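PDB 6WTE: B12-binding domain-containing protein from Kitasatospora setae, which binds cobalamin and a [4Fe-4S] cluster and, as the radical SAM methylase TsrM, probably methylates C2 of tryptophan by a non-radical route. Local coordinates for residues A137-S141 with E142-T146; P177-P180 with T181-E185. All blocks are in the same frame, centred on the assembly; numbering follows the deposited sequence. Where two conformers were deposited one is given.

Contact 1 comes first along the chain, where helix 130-141 ends and the loop toward strand 153-156 begins; contact 2 follows in the long loop between strand 174-175 and helix 209-214. Their centres lie 24 Å apart and their nearest atoms about 14 Å, so they do not touch. What they share is the edge of the seven-stranded sheet of the cobalamin-binding part: contact 1 reaches R154 of strand 153-156, and contact 2 reaches R162 of the outermost strand 159-162. Contact 2 also bonds to D238 and T242, within the radical SAM core. The I140 side chain is about 11 Å from cobalamin and that of E185 about 13 Å, so both are peripheral to the cofactor.

Contact 1: residues A137-S141 with E142-T146; sequences ATAIS and EGRDT
E142 sets its CG beside the backbone N (chi1 -62°) and then runs out extended, which lays it alongside T138, one turn earlier, with OE2 3.6 Å from the T138 CG2 methyl. R144 bends at chi3 (-64°) and brings its guanidinium back against the helix. One face rests on A139, whose CA lies 3.6 Å above the plane, displaced from the centre of the group; a residue as small as alanine lets the flat group come this close. T138 CG2 meets the same guanidinium at its edge, while T138 OG1 is bonded to C134 O.

Also at that edge, R144 NE donates to E142 OE2 at 3.0 Å in a nearly straight salt bridge (175°), lying in the guanidinium plane, which in this conformer would favour this turn of the group. Both side chains were modelled in two conformers, so this pairing is one of their states. On another side of the turn, I140 CD1 packs against T146 CG2 at 3.8 Å, and the T146 hydroxyl pairs with R154.

The backbone does the closing. E142 N bonds to T138 O at 3.0 Å, an i to i-4 bond of the helical kind. G143 N then reaches I140 O at 2.9 Å, and R144 N reaches A139 O at 2.8 Å. G143 has positive phi, a conformation that favours glycine, and there the chain leaves the helical path. The 6→1 bond from R144 to A139 encloses the 5→2 bond from G143 to I140, with G143 left-handed: this is the Schellman motif, here ending helix 130-141 of the B12-binding domain.

Contact 2: residues P177-P180 with T181-E185; sequences PAEP and TGQFE
A type I beta turn from E179 to G182 runs straight into an ST turn headed by T181. The first is closed by G182 N, which bonds to E179 O at 2.8 Å. P180 suits the second position because its ring fixes phi near the value a type I turn needs, and G182 takes the positive phi that glycine tolerates best.

In the second turn T181 OG1 accepts twice from Q183: from backbone N at 3.2 Å and from NE2 at 2.8 Å, the latter fairly straight (163°) and close to the amide plane. Q183 can do this because its CG sits between the backbone N and the carbonyl carbon (chi1 67°), folding the chain back over the turn. A valine in place of T181 would probably leave both Q183 N and the Q183 amide without this acceptor, abolishing the ST turn and setting the amide free to swing. E179, bent at chi2, crosses Q183 so that its OE2 lies 3.5 Å from Q183 CD, with carboxylate and amide planes 33° apart.

A water bridges E179 and E185 across the two turns, accepting from E179 N at 2.7 Å and donating to E185 OE2 at 2.6 Å. A carboxylate suits this place: one oxygen takes the water while the other, OE1, forms salt bridges with R162 and R187.

Lying between strand 174-175 and helix 209-214, the loop is bound to strand 159-162 through R162 and to helix 236-240 through F184 N and D238, while E185 pairs by its backbone with T242.

Contact 1: residues A137-S141 with E142-T146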
loop_
_atom_site.group_PDB
_atom_site.type_symbol
_atom_site.label_atom_id
_atom_site.label_comp_id
_atom_site.label_asym_id
_atom_site.label_seq_id
_atom_site.Cartn_x
_atom_site.Cartn_y
_atom_site.Cartn_z
ATOM N N ALA A 137 -2.568 5.035 -24.495
ATOM C CA ALA A 137 -2.047 6.271 -25.072
ATOM C C ALA A 137 -1.907 6.153 -26.584
ATOM O O ALA A 137 -2.166 7.116 -27.317
ATOM C CB ALA A 137 -0.705 6.633 -24.430
ATOM N N THR A 138 -1.501 4.980 -27.073
ATOM C CA THR A 138 -1.386 4.798 -28.515
ATOM C C THR A 138 -2.753 4.881 -29.183
ATOM O O THR A 138 -2.909 5.561 -30.204
ATOM C CB THR A 138 -0.712 3.462 -28.834
ATOM O OG1 THR A 138 0.613 3.446 -28.287
ATOM C CG2 THR A 138 -0.628 3.246 -30.339
ATOM N N ALA A 139 -3.761 4.220 -28.608
ATOM C CA ALA A 139 -5.095 4.254 -29.203
ATOM C C ALA A 139 -5.655 5.674 -29.230
ATOM O O ALA A 139 -6.174 6.130 -30.256
ATOM C CB ALA A 139 -6.032 3.313 -28.441
ATOM N N ILE A 140 -5.553 6.392 -28.109
ATOM C CA ILE A 140 -6.095 7.748 -28.042
ATOM C C ILE A 140 -5.374 8.656 -29.033
ATOM O O ILE A 140 -6.003 9.377 -29.821
ATOM C CB ILE A 140 -5.998 8.296 -26.605
ATOM C CG1 ILE A 140 -6.669 7.350 -25.604
ATOM C CG2 ILE A 140 -6.614 9.687 -26.520
ATOM C CD1 ILE A 140 -8.119 7.068 -25.897
ATOM N N SER A 141 -4.039 8.607 -29.027
ATOM C CA SER A 141 -3.251 9.467 -29.903
ATOM C C SER A 141 -3.591 9.234 -31.370
ATOM O O SER A 141 -3.609 10.177 -32.170
ATOM C CB SER A 141 -1.760 9.229 -29.662
ATOM O OG SER A 141 -0.979 9.952 -30.598
ATOM N N GLU A 142 -3.857 7.987 -31.742
ATOM C CA GLU A 142 -4.183 7.637 -33.117
ATOM C C GLU A 142 -5.671 7.748 -33.421
ATOM O O GLU A 142 -6.081 7.443 -34.545
ATOM C CB GLU A 142 -3.694 6.215 -33.424
ATOM C CG GLU A 142 -2.184 6.045 -33.312
ATOM C CD GLU A 142 -1.726 4.618 -33.563
ATOM O OE1 GLU A 142 -0.549 4.427 -33.937
ATOM O OE2 GLU A 142 -2.538 3.688 -33.383
ATOM N N GLY A 143 -6.484 8.178 -32.458
ATOM C CA GLY A 143 -7.913 8.310 -32.689
ATOM C C GLY A 143 -8.635 6.992 -32.872
ATOM O O GLY A 143 -9.626 6.932 -33.607
ATOM N N ARG A 144 -8.160 5.934 -32.224
ATOM C CA ARG A 144 -8.728 4.601 -32.357
ATOM C C ARG A 144 -9.671 4.279 -31.207
ATOM O O ARG A 144 -9.634 4.896 -30.138
ATOM C CB ARG A 144 -7.626 3.538 -32.412
ATOM C CG ARG A 144 -6.941 3.424 -33.755
ATOM C CD ARG A 144 -6.122 2.145 -33.869
ATOM N NE ARG A 144 -5.012 2.096 -32.920
ATOM C CZ ARG A 144 -5.004 1.357 -31.814
ATOM N NH1 ARG A 144 -3.949 1.374 -31.012
ATOM N NH2 ARG A 144 -6.047 0.597 -31.511
ATOM N N ASP A 145 -10.523 3.288 -31.447
ATOM C CA ASP A 145 -11.343 2.710 -30.396
ATOM C C ASP A 145 -10.441 1.988 -29.395
ATOM O O ASP A 145 -9.416 1.405 -29.758
ATOM C CB ASP A 145 -12.353 1.744 -31.025
ATOM C CG ASP A 145 -13.504 1.394 -30.105
ATOM O OD1 ASP A 145 -13.293 1.282 -28.883
ATOM O OD2 ASP A 145 -14.632 1.228 -30.623
ATOM N N THR A 146 -10.829 2.021 -28.123
ATOM C CA THR A 146 -10.079 1.336 -27.076
ATOM C C THR A 146 -10.649 -0.037 -26.746
ATOM O O THR A 146 -10.231 -0.648 -25.754
ATOM C CB THR A 146 -10.040 2.186 -25.807
ATOM O OG1 THR A 146 -11.379 2.456 -25.375
ATOM C CG2 THR A 146 -9.296 3.488 -26.043
#

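Contact 2: residues P177-P180 with T181-E185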
loop_
_atom_site.group_PDB
_atom_site.type_symbol
_atom_site.label_atom_id
_atom_site.label_comp_id
_atom_site.label_asym_id
_atom_site.label_seq_id
_atom_site.Cartn_x
_atom_site.Cartn_y
_atom_site.Cartn_z
ATOM N N PRO A 177 -11.492 -18.589 -19.037
ATOM C CA PRO A 177 -11.994 -17.254 -19.380
ATOM C C PRO A 177 -11.802 -16.280 -18.230
ATOM O O PRO A 177 -11.768 -16.666 -17.058
ATOM C CB PRO A 177 -13.483 -17.493 -19.665
ATOM C CG PRO A 177 -13.593 -18.955 -19.959
ATOM C CD PRO A 177 -12.540 -19.617 -19.125
ATOM N N ALA A 178 -11.670 -15.004 -18.577
ATOM C CA ALA A 178 -11.472 -13.987 -17.560
ATOM C C ALA A 178 -12.752 -13.740 -16.768
ATOM O O ALA A 178 -13.869 -13.819 -17.290
ATOM C CB ALA A 178 -11.002 -12.678 -18.196
ATOM N N GLU A 179 -12.565 -13.434 -15.492
ATOM C CA GLU A 179 -13.646 -13.001 -14.622
ATOM C C GLU A 179 -14.077 -11.582 -14.992
ATOM O O GLU A 179 -13.231 -10.755 -15.335
ATOM C CB GLU A 179 -13.192 -13.034 -13.163
ATOM C CG GLU A 179 -13.226 -14.400 -12.514
ATOM C CD GLU A 179 -14.505 -14.625 -11.742
ATOM O OE1 GLU A 179 -15.590 -14.606 -12.362
ATOM O OE2 GLU A 179 -14.426 -14.803 -10.509
ATOM N N PRO A 180 -15.378 -11.276 -14.979
ATOM C CA PRO A 180 -15.791 -9.905 -15.327
ATOM C C PRO A 180 -15.183 -8.869 -14.391
ATOM O O PRO A 180 -15.060 -7.698 -14.771
ATOM C CB PRO A 180 -17.320 -9.951 -15.201
ATOM C CG PRO A 180 -17.664 -11.387 -15.444
ATOM C CD PRO A 180 -16.529 -12.191 -14.876
ATOM N N THR A 181 -14.799 -9.272 -13.179
ATOM C CA THR A 181 -14.133 -8.408 -12.218
ATOM C C THR A 181 -12.626 -8.364 -12.413
ATOM O O THR A 181 -11.963 -7.527 -11.794
ATOM C CB THR A 181 -14.410 -8.880 -10.789
ATOM O OG1 THR A 181 -13.840 -10.183 -10.611
ATOM C CG2 THR A 181 -15.910 -8.920 -10.508
ATOM N N GLY A 182 -12.073 -9.262 -13.227
ATOM C CA GLY A 182 -10.632 -9.386 -13.331
ATOM C C GLY A 182 -9.944 -9.785 -12.046
ATOM O O GLY A 182 -8.749 -9.529 -11.888
ATOM N N GLN A 183 -10.661 -10.420 -11.123
ATOM C CA GLN A 183 -10.104 -10.700 -9.808
ATOM C C GLN A 183 -9.082 -11.830 -9.855
ATOM O O GLN A 183 -9.188 -12.770 -10.649
ATOM C CB GLN A 183 -11.223 -11.053 -8.825
ATOM C CG GLN A 183 -11.930 -12.351 -9.126
ATOM C CD GLN A 183 -13.095 -12.576 -8.194
ATOM O OE1 GLN A 183 -12.992 -13.297 -7.205
ATOM N NE2 GLN A 183 -14.214 -11.940 -8.501
ATOM N N PHE A 184 -8.069 -11.706 -8.994
ATOM C CA PHE A 184 -7.095 -12.762 -8.703
ATOM C C PHE A 184 -6.472 -13.343 -9.971
ATOM O O PHE A 184 -6.386 -14.560 -10.152
ATOM C CB PHE A 184 -7.724 -13.865 -7.849
ATOM C CG PHE A 184 -8.188 -13.396 -6.500
ATOM C CD1 PHE A 184 -7.271 -13.119 -5.496
ATOM C CD2 PHE A 184 -9.540 -13.242 -6.230
ATOM C CE1 PHE A 184 -7.695 -12.691 -4.250
ATOM C CE2 PHE A 184 -9.971 -12.809 -4.980
ATOM C CZ PHE A 184 -9.044 -12.532 -3.995
ATOM N N GLU A 185 -6.016 -12.453 -10.851
ATOM C CA GLU A 185 -5.215 -12.817 -12.010
ATOM C C GLU A 185 -3.733 -12.655 -11.691
ATOM O O GLU A 185 -3.361 -11.888 -10.800
ATOM C CB GLU A 185 -5.588 -11.935 -13.209
ATOM C CG GLU A 185 -7.031 -12.113 -13.679
ATOM C CD GLU A 185 -7.438 -11.091 -14.741
ATOM O OE1 GLU A 185 -6.628 -10.190 -15.048
ATOM O OE2 GLU A 185 -8.574 -11.187 -15.265
HETATM O O HOH W 1 -10.042 -13.170 -14.574
#